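Local coordinates for putative acyl-[acyl-carrier-protein] desaturase DesA2 (Mycobacterium tuberculosis, PDB 1ZA0), which probably acts as a diiron acyl-[acyl-carrier-protein] desaturase, introducing a double bond into acyl chains for mycobacterial fatty acid biosynthesis, at residues T64-C69 against R122-V127; E150-M155 against E194-L199; A171-P176 against G180-I185; H202-D205 against T211-A214; L222-A227 against P248-L253. One frame throughout, in Å; residues are numbered along the deposited sequence.

Contact 1 of 5, residues T64-C69 against R122-V127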
# COMPACT_ATOMS: atom_id res chain seq x y z
N THR A 64 0.90 -18.03 -3.80
CA THR A 64 0.02 -16.93 -3.37
C THR A 64 0.81 -15.79 -2.75
O THR A 64 0.50 -14.62 -2.99
CB THR A 64 -1.05 -17.35 -2.38
OG1 THR A 64 -0.45 -18.02 -1.25
CG2 THR A 64 -2.03 -18.38 -3.04
N ILE A 65 1.79 -16.17 -1.93
CA ILE A 65 2.59 -15.24 -1.18
C ILE A 65 3.47 -14.43 -2.13
O ILE A 65 3.52 -13.18 -2.01
CB ILE A 65 3.42 -15.95 -0.11
CG1 ILE A 65 2.51 -16.65 0.94
CG2 ILE A 65 4.39 -14.95 0.51
CD1 ILE A 65 1.46 -15.78 1.51
N THR A 66 4.14 -15.10 -3.07
CA THR A 66 5.00 -14.38 -4.05
C THR A 66 4.21 -13.54 -5.06
O THR A 66 4.64 -12.46 -5.43
CB THR A 66 5.97 -15.37 -4.81
OG1 THR A 66 5.23 -16.40 -5.45
CG2 THR A 66 6.86 -16.10 -3.86
N ASP A 67 3.03 -14.01 -5.50
CA ASP A 67 2.19 -13.19 -6.33
C ASP A 67 1.83 -11.89 -5.60
O ASP A 67 1.89 -10.81 -6.19
CB ASP A 67 0.88 -13.89 -6.69
CG ASP A 67 1.03 -15.05 -7.69
OD1 ASP A 67 2.12 -15.24 -8.28
OD2 ASP A 67 0.05 -15.81 -7.92
N ALA A 68 1.39 -12.02 -4.35
CA ALA A 68 1.03 -10.84 -3.52
C ALA A 68 2.23 -9.86 -3.41
O ALA A 68 2.06 -8.63 -3.52
CB ALA A 68 0.58 -11.27 -2.18
N CYS A 69 3.42 -10.40 -3.23
CA CYS A 69 4.60 -9.57 -3.10
C CYS A 69 4.96 -8.83 -4.42
O CYS A 69 5.44 -7.74 -4.39
CB CYS A 69 5.81 -10.37 -2.63
SG CYS A 69 5.73 -10.90 -0.91
N ARG A 122 15.81 -15.59 -4.27
CA ARG A 122 15.40 -16.22 -5.53
C ARG A 122 13.97 -16.78 -5.53
O ARG A 122 13.67 -17.79 -6.18
CB ARG A 122 16.35 -17.41 -5.86
CG ARG A 122 17.90 -17.16 -5.74
CD ARG A 122 18.41 -16.58 -6.93
NE ARG A 122 19.90 -16.45 -7.14
CZ ARG A 122 20.59 -17.11 -8.08
NH1 ARG A 122 20.05 -18.08 -8.79
NH2 ARG A 122 21.85 -16.77 -8.32
N GLU A 123 13.07 -16.11 -4.83
CA GLU A 123 11.75 -16.62 -4.66
C GLU A 123 10.91 -16.35 -5.88
O GLU A 123 9.86 -16.95 -6.01
CB GLU A 123 11.11 -16.07 -3.37
CG GLU A 123 11.64 -16.74 -2.10
CD GLU A 123 11.17 -18.23 -2.02
OE1 GLU A 123 10.20 -18.63 -2.74
OE2 GLU A 123 11.84 -19.01 -1.33
N VAL A 124 11.32 -15.41 -6.73
CA VAL A 124 10.68 -15.22 -8.02
C VAL A 124 11.76 -15.03 -9.09
O VAL A 124 12.88 -14.75 -8.78
CB VAL A 124 9.68 -14.02 -8.02
CG1 VAL A 124 8.60 -14.22 -6.97
CG2 VAL A 124 10.42 -12.73 -7.72
N ASP A 125 11.40 -15.27 -10.34
CA ASP A 125 12.28 -15.03 -11.47
C ASP A 125 12.58 -13.54 -11.56
O ASP A 125 11.68 -12.76 -11.90
CB ASP A 125 11.56 -15.50 -12.72
CG ASP A 125 12.41 -15.41 -13.99
OD1 ASP A 125 13.60 -14.99 -13.94
OD2 ASP A 125 11.91 -15.78 -15.06
N PRO A 126 13.82 -13.15 -11.28
CA PRO A 126 14.16 -11.72 -11.22
C PRO A 126 14.18 -11.06 -12.60
O PRO A 126 14.05 -9.78 -12.69
CB PRO A 126 15.55 -11.69 -10.59
CG PRO A 126 16.15 -13.06 -10.91
CD PRO A 126 15.00 -14.02 -11.07
N VAL A 127 14.30 -11.87 -13.65
CA VAL A 127 14.29 -11.32 -15.02
C VAL A 127 12.99 -10.57 -15.33
O VAL A 127 13.04 -9.39 -15.71
CB VAL A 127 14.61 -12.39 -16.10
CG1 VAL A 127 14.21 -11.93 -17.50
CG2 VAL A 127 16.07 -12.68 -16.04
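T66 on helix 63-77 meets E123 and V124 in the loop that follows helix 95-121, a small buried helix-to-loop packing in this all-helical, ferritin-like desaturase fold, away from the metal site. The backbones come nearest at T66 and V124, whose CA atoms are 7.0 Å apart. Along the helix, I65 precedes the contact and faces the bundle instead, packing on L169 of helix 148-172 and L178 of helix 176-206. T66 follows and does all the touching for its segment. Its CB lies 3.6 Å from V124 CG1, and the two branched side chains slide past each other in opposite directions. A chi1 of 56° sets OG1 between the backbone N and carbonyl carbon, where it makes a weak hydrogen bond to R63 O, and swings the methyl CG2 toward the loop. That methyl stands 3.8 Å from E123 O and 4.3 Å from E123 CB, a methyl against the carbonyl oxygen and beta carbon of one residue. E123 O itself accepts a hydrogen bond from R63 NH2, while the E123 carboxylate takes L61 N at OE1 and T60 OG1 at OE2, tying the loop to T60 and L61 ahead of helix 63-77 and to its first residue, R63. D67, next along, turns to helix 233-241 and bonds N238 ND2 through OD2. Farther along the loop, D125 closes an Asx turn: V127 N donates to D125 OD1 at 3.2 Å, with an N-H...O angle of 148°, approaching from above the carboxylate plane.

Contact 2 of 5, residues E150-M155 against E194-L199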
# COMPACT_ATOMS: atom_id res chain seq x y z
N GLU A 150 -10.41 15.49 -3.88
CA GLU A 150 -10.44 14.22 -4.58
C GLU A 150 -9.15 13.40 -4.39
O GLU A 150 -9.23 12.18 -4.23
CB GLU A 150 -10.70 14.43 -6.07
CG GLU A 150 -12.18 14.51 -6.40
CD GLU A 150 -12.48 14.98 -7.85
OE1 GLU A 150 -11.55 15.37 -8.58
OE2 GLU A 150 -13.65 14.98 -8.23
N THR A 151 -8.03 14.08 -4.32
CA THR A 151 -6.73 13.46 -4.22
C THR A 151 -6.55 12.92 -2.79
O THR A 151 -6.00 11.81 -2.61
CB THR A 151 -5.61 14.49 -4.59
OG1 THR A 151 -5.64 14.80 -6.00
CG2 THR A 151 -4.23 13.92 -4.41
N LEU A 152 -6.96 13.72 -1.77
CA LEU A 152 -6.78 13.31 -0.39
C LEU A 152 -7.69 12.15 -0.10
O LEU A 152 -7.31 11.25 0.62
CB LEU A 152 -6.98 14.46 0.61
CG LEU A 152 -6.00 15.63 0.52
CD1 LEU A 152 -6.52 16.90 1.38
CD2 LEU A 152 -4.61 15.20 0.95
N VAL A 153 -8.90 12.16 -0.66
CA VAL A 153 -9.87 11.11 -0.46
C VAL A 153 -9.33 9.79 -1.11
O VAL A 153 -9.37 8.77 -0.49
CB VAL A 153 -11.21 11.47 -1.07
CG1 VAL A 153 -12.15 10.26 -1.16
CG2 VAL A 153 -11.87 12.65 -0.21
N TYR A 154 -8.86 9.89 -2.35
CA TYR A 154 -8.26 8.77 -3.05
C TYR A 154 -7.13 8.14 -2.22
O TYR A 154 -7.12 6.95 -2.05
CB TYR A 154 -7.74 9.19 -4.43
CG TYR A 154 -6.98 8.08 -5.12
CD1 TYR A 154 -7.66 7.03 -5.79
CD2 TYR A 154 -5.62 8.02 -5.03
CE1 TYR A 154 -6.92 5.97 -6.40
CE2 TYR A 154 -4.90 6.99 -5.64
CZ TYR A 154 -5.55 5.98 -6.30
OH TYR A 154 -4.78 4.99 -6.87
N MET A 155 -6.19 8.95 -1.74
CA MET A 155 -5.09 8.46 -0.97
C MET A 155 -5.52 7.80 0.34
O MET A 155 -4.93 6.79 0.74
CB MET A 155 -4.11 9.57 -0.68
CG MET A 155 -3.34 10.07 -1.88
SD MET A 155 -2.48 8.78 -2.80
CE MET A 155 -1.30 8.27 -1.47
N GLU A 194 -3.85 6.95 8.30
CA GLU A 194 -4.29 7.74 9.46
C GLU A 194 -4.05 9.22 9.05
O GLU A 194 -4.88 10.08 9.22
CB GLU A 194 -3.47 7.39 10.70
CG GLU A 194 -3.66 8.24 11.96
CD GLU A 194 -2.83 7.76 13.11
OE1 GLU A 194 -1.99 6.85 12.87
OE2 GLU A 194 -2.99 8.21 14.28
N PHE A 195 -2.87 9.47 8.51
CA PHE A 195 -2.46 10.81 8.08
C PHE A 195 -3.37 11.35 7.01
O PHE A 195 -4.00 12.41 7.22
CB PHE A 195 -1.00 10.81 7.62
CG PHE A 195 -0.30 12.16 7.70
CD1 PHE A 195 0.87 12.29 8.42
CD2 PHE A 195 -0.77 13.25 7.02
CE1 PHE A 195 1.56 13.52 8.46
CE2 PHE A 195 -0.11 14.49 7.08
CZ PHE A 195 1.05 14.62 7.81
N PHE A 196 -3.54 10.63 5.89
CA PHE A 196 -4.44 11.11 4.86
C PHE A 196 -5.87 11.21 5.34
O PHE A 196 -6.62 12.13 4.98
CB PHE A 196 -4.37 10.31 3.55
CG PHE A 196 -3.07 10.50 2.81
CD1 PHE A 196 -2.76 11.73 2.23
CD2 PHE A 196 -2.15 9.47 2.73
CE1 PHE A 196 -1.56 11.92 1.55
CE2 PHE A 196 -0.94 9.65 2.05
CZ PHE A 196 -0.64 10.88 1.49
N ALA A 197 -6.29 10.22 6.11
CA ALA A 197 -7.68 10.22 6.55
C ALA A 197 -7.94 11.42 7.49
O ALA A 197 -9.05 11.92 7.55
CB ALA A 197 -8.02 8.92 7.25
N ASN A 198 -6.96 11.81 8.29
CA ASN A 198 -7.17 12.94 9.19
C ASN A 198 -7.34 14.25 8.35
O ASN A 198 -8.13 15.13 8.71
CB ASN A 198 -6.00 13.05 10.21
CG ASN A 198 -6.06 11.99 11.29
OD1 ASN A 198 -7.14 11.36 11.46
ND2 ASN A 198 -4.93 11.80 12.08
N LEU A 199 -6.65 14.34 7.21
CA LEU A 199 -6.73 15.51 6.34
C LEU A 199 -8.11 15.55 5.75
O LEU A 199 -8.72 16.61 5.64
CB LEU A 199 -5.67 15.52 5.26
CG LEU A 199 -4.22 15.56 5.67
CD1 LEU A 199 -3.23 15.64 4.49
CD2 LEU A 199 -4.03 16.70 6.54
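L152 and F196 mark the closest pass of the two backbones (CA to CA 6.2 Å), where the axes of helices 150-155 and 194-199 approach to 8.5 Å and run roughly antiparallel, at 142°. The F196 ring is the centre of the packing. M155 lays its CB over one face, 3.8 Å from the ring centroid and 12° off the normal, a CH-pi contact. Bent at chi2 and chi3, the methionine chain folds back over the ring, bringing CE to 3.8 Å from F196 CE2 and holding SD above the same face at 5.3 Å from the centroid, a distant Met-aromatic contact. L152 comes in at the ring's edge, CD2 4.1 Å from F196 CD1, the two side chains crossing at about a right angle. The same CD2 methyl touches L199 CD1 at 3.8 Å, one turn farther along the second helix. W99 and W103 of helix 95-121 meet F196 edge-to-face. The F196 side chain is about 4 Å from that of the metal ligand E159, and M155 lies close to the bound manganese ion: apolar packing beside the metal centre of the ferritin-like four-helix bundle.

Contact 3 of 5, residues A171-P176 against G180-I185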
# COMPACT_ATOMS: atom_id res chain seq x y z
N ALA A 171 -0.25 -12.11 7.85
CA ALA A 171 -0.89 -13.08 8.68
C ALA A 171 -0.82 -14.49 8.04
O ALA A 171 -1.00 -15.43 8.74
CB ALA A 171 -2.31 -12.70 8.96
N GLN A 172 -0.62 -14.59 6.72
CA GLN A 172 -0.55 -15.87 6.00
C GLN A 172 0.86 -16.34 5.71
O GLN A 172 1.03 -17.44 5.17
CB GLN A 172 -1.33 -15.82 4.69
CG GLN A 172 -2.86 -15.68 4.86
CD GLN A 172 -3.66 -15.70 3.59
OE1 GLN A 172 -3.18 -16.16 2.57
NE2 GLN A 172 -4.90 -15.18 3.64
N ILE A 173 1.87 -15.54 6.05
CA ILE A 173 3.29 -15.87 5.78
C ILE A 173 3.97 -16.56 6.95
O ILE A 173 4.06 -15.99 8.01
CB ILE A 173 4.13 -14.58 5.45
CG1 ILE A 173 3.63 -13.96 4.15
CG2 ILE A 173 5.60 -14.87 5.38
CD1 ILE A 173 4.31 -12.59 3.80
N GLU A 174 4.51 -17.77 6.73
CA GLU A 174 5.13 -18.50 7.79
C GLU A 174 6.63 -18.27 7.87
O GLU A 174 7.25 -18.28 8.95
CB GLU A 174 4.81 -20.01 7.64
CG GLU A 174 3.32 -20.35 7.64
CD GLU A 174 3.09 -21.82 8.02
OE1 GLU A 174 4.04 -22.62 7.95
OE2 GLU A 174 2.04 -22.15 8.51
N GLU A 175 7.25 -17.98 6.72
CA GLU A 175 8.63 -17.61 6.70
C GLU A 175 8.83 -16.31 7.52
O GLU A 175 8.31 -15.25 7.15
CB GLU A 175 9.12 -17.43 5.26
CG GLU A 175 10.65 -17.51 5.18
CD GLU A 175 11.35 -16.24 5.67
OE1 GLU A 175 11.28 -15.18 4.96
OE2 GLU A 175 12.05 -16.30 6.69
N PRO A 176 9.52 -16.40 8.65
CA PRO A 176 9.60 -15.32 9.62
C PRO A 176 10.29 -14.00 9.18
O PRO A 176 9.80 -12.99 9.62
CB PRO A 176 10.40 -15.95 10.75
CG PRO A 176 11.32 -16.99 9.97
CD PRO A 176 10.26 -17.62 9.12
N GLY A 180 8.09 -10.61 9.06
CA GLY A 180 8.59 -9.40 9.69
C GLY A 180 8.59 -8.17 8.79
O GLY A 180 8.16 -7.08 9.18
N LEU A 181 9.04 -8.38 7.58
CA LEU A 181 9.11 -7.33 6.56
C LEU A 181 7.73 -6.81 6.20
O LEU A 181 7.47 -5.58 6.22
CB LEU A 181 9.80 -7.89 5.32
CG LEU A 181 10.18 -6.89 4.20
CD1 LEU A 181 11.13 -7.63 3.25
CD2 LEU A 181 9.01 -6.47 3.42
N ILE A 182 6.81 -7.73 5.86
CA ILE A 182 5.48 -7.34 5.50
C ILE A 182 4.73 -6.70 6.69
O ILE A 182 3.96 -5.77 6.50
CB ILE A 182 4.65 -8.48 4.89
CG1 ILE A 182 5.34 -9.08 3.64
CG2 ILE A 182 3.29 -7.96 4.50
CD1 ILE A 182 5.54 -8.06 2.44
N ASP A 183 4.94 -7.22 7.88
CA ASP A 183 4.35 -6.59 9.06
C ASP A 183 4.87 -5.13 9.25
O ASP A 183 4.08 -4.27 9.63
CB ASP A 183 4.72 -7.44 10.26
CG ASP A 183 4.34 -6.82 11.55
OD1 ASP A 183 3.14 -6.93 11.92
OD2 ASP A 183 5.19 -6.28 12.26
N ARG A 184 6.17 -4.87 9.03
CA ARG A 184 6.68 -3.47 9.08
C ARG A 184 5.95 -2.59 8.08
O ARG A 184 5.54 -1.47 8.42
CB ARG A 184 8.21 -3.36 8.89
CG ARG A 184 9.08 -3.76 10.06
CD ARG A 184 9.05 -2.84 11.34
NE ARG A 184 10.17 -3.19 12.23
CZ ARG A 184 10.77 -2.40 13.13
NH1 ARG A 184 11.79 -2.90 13.83
NH2 ARG A 184 10.39 -1.15 13.34
N ILE A 185 5.83 -3.07 6.85
CA ILE A 185 5.12 -2.36 5.78
C ILE A 185 3.66 -2.07 6.16
O ILE A 185 3.16 -0.90 6.00
CB ILE A 185 5.18 -3.13 4.46
CG1 ILE A 185 6.62 -3.20 3.94
CG2 ILE A 185 4.28 -2.48 3.40
CD1 ILE A 185 6.73 -3.97 2.58
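I173 and I182 form the tight apolar half of this contact, while P176 and G180 join at its more open edge through the backbone. I173 lies in the connection that follows helix 148-172, and an extended chi2 (175°) carries its CD1 out to 3.7 Å from I182 CG1. The two isoleucines cross at about a right angle, meeting through this single methyl-to-methylene touch although their CA atoms are 8.8 Å apart. Both are buried. I182 also packs on C166, L169 and A170 of helix 148-172 and on L114 of helix 95-121, and I173 lies against L178 and A179. The other side is looser and faces solvent: P176 directs its CB away from 180-185, and both it and E174 are exposed. Here the link is a main-chain hydrogen bond, G180 N to P176 O at 3.0 Å with an N-H...O angle of 162°, the i to i+4 bond of the first helical turn. E175 stands at the N-cap of that turn. Its OE2 accepts from I177 N and its OE1 from L178 N, two amide groups that the helix itself cannot satisfy, and OE1 is also bonded to Y117 OH of helix 95-121, which ties the cap to another helix. The arrangement is that of a short interhelical connection, one helix giving way to a few linking residues and an N-capped helix opening at 176, which turns the chain back between two helices of the ferritin-like bundle.

Contact 4 of 5, residues H202-D205 against T211-A214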
# COMPACT_ATOMS: atom_id res chain seq x y z
N HIS A 202 -10.61 16.98 8.18
CA HIS A 202 -10.63 18.44 8.14
C HIS A 202 -11.32 18.97 6.88
O HIS A 202 -12.03 19.96 6.97
CB HIS A 202 -9.25 19.04 8.38
CG HIS A 202 -9.27 20.53 8.61
ND1 HIS A 202 -9.84 21.12 9.72
CD2 HIS A 202 -8.81 21.56 7.85
CE1 HIS A 202 -9.73 22.44 9.64
NE2 HIS A 202 -9.12 22.74 8.50
N CYS A 203 -11.22 18.26 5.75
CA CYS A 203 -11.94 18.63 4.53
C CYS A 203 -13.43 18.49 4.70
O CYS A 203 -14.23 19.33 4.20
CB CYS A 203 -11.51 17.82 3.30
SG CYS A 203 -9.85 18.05 2.77
N LEU A 204 -13.87 17.40 5.35
CA LEU A 204 -15.27 17.25 5.67
C LEU A 204 -15.80 18.39 6.55
O LEU A 204 -16.96 18.70 6.43
CB LEU A 204 -15.61 15.91 6.36
CG LEU A 204 -15.83 14.69 5.49
CD1 LEU A 204 -15.68 13.42 6.38
CD2 LEU A 204 -17.15 14.75 4.73
N ASP A 205 -14.98 18.92 7.44
CA ASP A 205 -15.34 20.07 8.29
C ASP A 205 -15.35 21.46 7.55
O ASP A 205 -16.27 22.25 7.73
CB ASP A 205 -14.36 20.13 9.46
CG ASP A 205 -14.39 18.89 10.32
OD1 ASP A 205 -15.35 18.12 10.22
OD2 ASP A 205 -13.53 18.57 11.14
N THR A 211 -16.32 17.14 -0.25
CA THR A 211 -15.66 15.97 0.32
C THR A 211 -16.56 14.74 0.23
O THR A 211 -16.15 13.70 -0.25
CB THR A 211 -15.16 16.29 1.73
OG1 THR A 211 -14.33 17.47 1.67
CG2 THR A 211 -14.20 15.20 2.25
N ILE A 212 -17.83 14.89 0.56
CA ILE A 212 -18.80 13.82 0.43
C ILE A 212 -18.92 13.33 -1.02
O ILE A 212 -18.95 12.10 -1.25
CB ILE A 212 -20.19 14.20 1.07
CG1 ILE A 212 -20.03 14.33 2.60
CG2 ILE A 212 -21.26 13.16 0.75
CD1 ILE A 212 -21.27 14.82 3.36
N ALA A 213 -18.99 14.26 -1.96
CA ALA A 213 -19.07 13.90 -3.37
C ALA A 213 -17.83 13.15 -3.82
O ALA A 213 -17.94 12.24 -4.58
CB ALA A 213 -19.26 15.16 -4.25
N ALA A 214 -16.67 13.59 -3.36
CA ALA A 214 -15.43 12.91 -3.66
C ALA A 214 -15.44 11.49 -3.07
O ALA A 214 -15.07 10.55 -3.75
CB ALA A 214 -14.27 13.72 -3.18
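L204 and T211 bring the two backbones to 5.5 Å between CA atoms, close together because a single residue, T207, separates helix 176-206 from helix 208-221. T211 points its CB toward 202-205 and touches both C203 and L204. Its methyl CG2, placed anti to the backbone N by a chi1 of -54°, lies 3.7 Å from L204 CG and 3.8 Å from L204 N, while OG1 comes to 3.3 Å from C203 CB. The leucine then extends past the threonine: L204 CD2 packs on I212 CG1 at 3.6 Å, the two chains crossing at about a right angle, and also lies 3.9 Å from T211 CG2. Beyond the pair, W261 and L263 cover L204, and T211 rests on V149 of helix 148-172. All four touching residues are buried. T211 OG1 also lies 3.1 Å from C203 O, but its hydrogen bond goes to T207 O, four residues earlier in the chain. The buried hydroxyl is thus satisfied by the linker carbonyl of T207, and what joins the two helices here is mainly apolar contact among the aliphatic carbons of L204, T211 and I212.

Contact 5 of 5, residues L222-A227 against P248-L253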
# COMPACT_ATOMS: atom_id res chain seq x y z
N LEU A 222 -13.40 2.62 -7.10
CA LEU A 222 -12.16 1.99 -6.59
C LEU A 222 -12.07 0.56 -7.07
O LEU A 222 -13.05 -0.16 -7.01
CB LEU A 222 -12.15 1.91 -5.06
CG LEU A 222 -11.36 3.01 -4.40
CD1 LEU A 222 -11.87 3.16 -2.93
CD2 LEU A 222 -9.91 2.71 -4.45
N ASP A 223 -10.90 0.13 -7.49
CA ASP A 223 -10.74 -1.29 -7.90
C ASP A 223 -9.74 -2.00 -6.97
O ASP A 223 -9.13 -1.37 -6.14
CB ASP A 223 -10.29 -1.37 -9.37
CG ASP A 223 -10.91 -2.61 -10.16
OD1 ASP A 223 -11.27 -3.67 -9.57
OD2 ASP A 223 -11.03 -2.60 -11.40
N VAL A 224 -9.59 -3.30 -7.09
CA VAL A 224 -8.62 -3.99 -6.24
C VAL A 224 -7.19 -3.57 -6.59
O VAL A 224 -6.89 -3.13 -7.71
CB VAL A 224 -8.75 -5.55 -6.30
CG1 VAL A 224 -10.19 -5.98 -6.06
CG2 VAL A 224 -8.23 -6.08 -7.57
N LEU A 225 -6.31 -3.68 -5.62
CA LEU A 225 -4.92 -3.33 -5.85
C LEU A 225 -4.33 -4.15 -7.00
O LEU A 225 -4.42 -5.38 -7.03
CB LEU A 225 -4.08 -3.47 -4.58
CG LEU A 225 -4.41 -2.49 -3.47
CD1 LEU A 225 -3.60 -2.95 -2.24
CD2 LEU A 225 -4.09 -1.07 -3.80
N GLY A 226 -3.76 -3.46 -7.98
CA GLY A 226 -3.08 -4.16 -9.08
C GLY A 226 -3.96 -4.45 -10.30
O GLY A 226 -3.49 -5.04 -11.27
N ALA A 227 -5.23 -4.03 -10.24
CA ALA A 227 -6.19 -4.08 -11.35
C ALA A 227 -5.70 -3.44 -12.68
O ALA A 227 -6.15 -3.81 -13.74
CB ALA A 227 -7.48 -3.39 -10.90
N PRO A 248 -14.43 -8.65 -2.24
CA PRO A 248 -15.07 -8.66 -0.92
C PRO A 248 -14.29 -7.87 0.16
O PRO A 248 -14.91 -7.24 0.98
CB PRO A 248 -15.09 -10.16 -0.54
CG PRO A 248 -14.90 -10.90 -1.78
CD PRO A 248 -14.04 -10.02 -2.64
N GLN A 249 -12.96 -7.99 0.18
CA GLN A 249 -12.18 -7.22 1.12
C GLN A 249 -12.35 -5.72 0.76
O GLN A 249 -12.55 -4.91 1.65
CB GLN A 249 -10.72 -7.65 1.12
CG GLN A 249 -10.49 -8.99 1.77
CD GLN A 249 -10.88 -10.21 0.91
OE1 GLN A 249 -10.87 -10.18 -0.31
NE2 GLN A 249 -11.26 -11.28 1.58
N LEU A 250 -12.39 -5.39 -0.53
CA LEU A 250 -12.46 -4.02 -0.97
C LEU A 250 -13.77 -3.40 -0.56
O LEU A 250 -13.81 -2.31 0.00
CB LEU A 250 -12.28 -3.95 -2.46
CG LEU A 250 -12.30 -2.57 -3.10
CD1 LEU A 250 -11.22 -1.63 -2.51
CD2 LEU A 250 -12.11 -2.66 -4.64
N ARG A 251 -14.85 -4.11 -0.85
CA ARG A 251 -16.20 -3.72 -0.45
C ARG A 251 -16.26 -3.50 1.08
O ARG A 251 -16.63 -2.44 1.54
CB ARG A 251 -17.22 -4.79 -0.99
CG ARG A 251 -18.73 -4.41 -0.90
CD ARG A 251 -19.76 -5.60 -0.90
NE ARG A 251 -19.79 -6.30 0.40
CZ ARG A 251 -20.88 -6.73 1.05
NH1 ARG A 251 -22.12 -6.53 0.59
NH2 ARG A 251 -20.72 -7.37 2.21
N GLN A 252 -15.86 -4.45 1.88
CA GLN A 252 -15.87 -4.20 3.31
C GLN A 252 -15.02 -2.96 3.74
O GLN A 252 -15.50 -2.16 4.55
CB GLN A 252 -15.39 -5.41 4.12
CG GLN A 252 -15.82 -5.41 5.59
CD GLN A 252 -17.34 -5.15 5.75
OE1 GLN A 252 -18.13 -5.94 5.27
NE2 GLN A 252 -17.72 -4.01 6.38
N LEU A 253 -13.78 -2.81 3.25
CA LEU A 253 -12.93 -1.69 3.77
C LEU A 253 -13.53 -0.34 3.34
O LEU A 253 -13.40 0.62 4.05
CB LEU A 253 -11.45 -1.78 3.37
CG LEU A 253 -11.03 -1.58 1.93
CD1 LEU A 253 -10.83 -0.10 1.60
CD2 LEU A 253 -9.75 -2.38 1.61
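L250 presses its CD2 methyl onto the peptide linking D223 to V224, and this apolar contact with a backbone dominates the packing. CD2 sits over the flat of the peptide group, 3.4 Å from D223 C and 3.6 Å from V224 N, and is also 3.6 Å from L222 O. L250 points its CB at the loop, and a chi1 of -179° puts CG anti to the backbone N. Contacts between side chains are longer: V224 CG1 is 4.1 Å from L250 CD2, and L222 CB is 4.5 Å from L250 CD1. The polar bonds lie within the loop, and the first involves the very peptide that L250 touches. D223 OD1 accepts from V224 N at 3.0 Å, the donor coming from the anti side of the carboxylate and a little out of its plane, which holds the contacted peptide beside its own aspartate. A type II beta turn follows from V224 to A227, closed by A227 N to V224 O at 3.2 Å, with G226 at positive phi. The loop leads from helix 208-221 to helix 233-241; F245 packs on both V224 and L250, while C161 and F157 of helix 148-172 receive L250 and L222, so helix 247-260 and the loop both lie against helix 148-172.

Contacts 2 and 3 both draw on helices 148-172 and 176-206, contact 3 at the connection between them, and lie on opposite sides of the chain's centre, their own centres 26 Å apart. The manganese site of E107, E159, E189 and H192 lies nearer contact 2: M155 is about 6 Å from the ion by its side chain, I182 of contact 3 about 12 Å and L222 of contact 5 about 13 Å. Contacts 2 and 4 abut, L152 CD1 lying 3.8 Å from C203 SG. At the other end, contact 1 touches contact 3 through I65 CG2 and I173 CG1, 3.8 Å apart. Contact 5 touches none of the others; its nearest atoms are about 5 Å from contact 2.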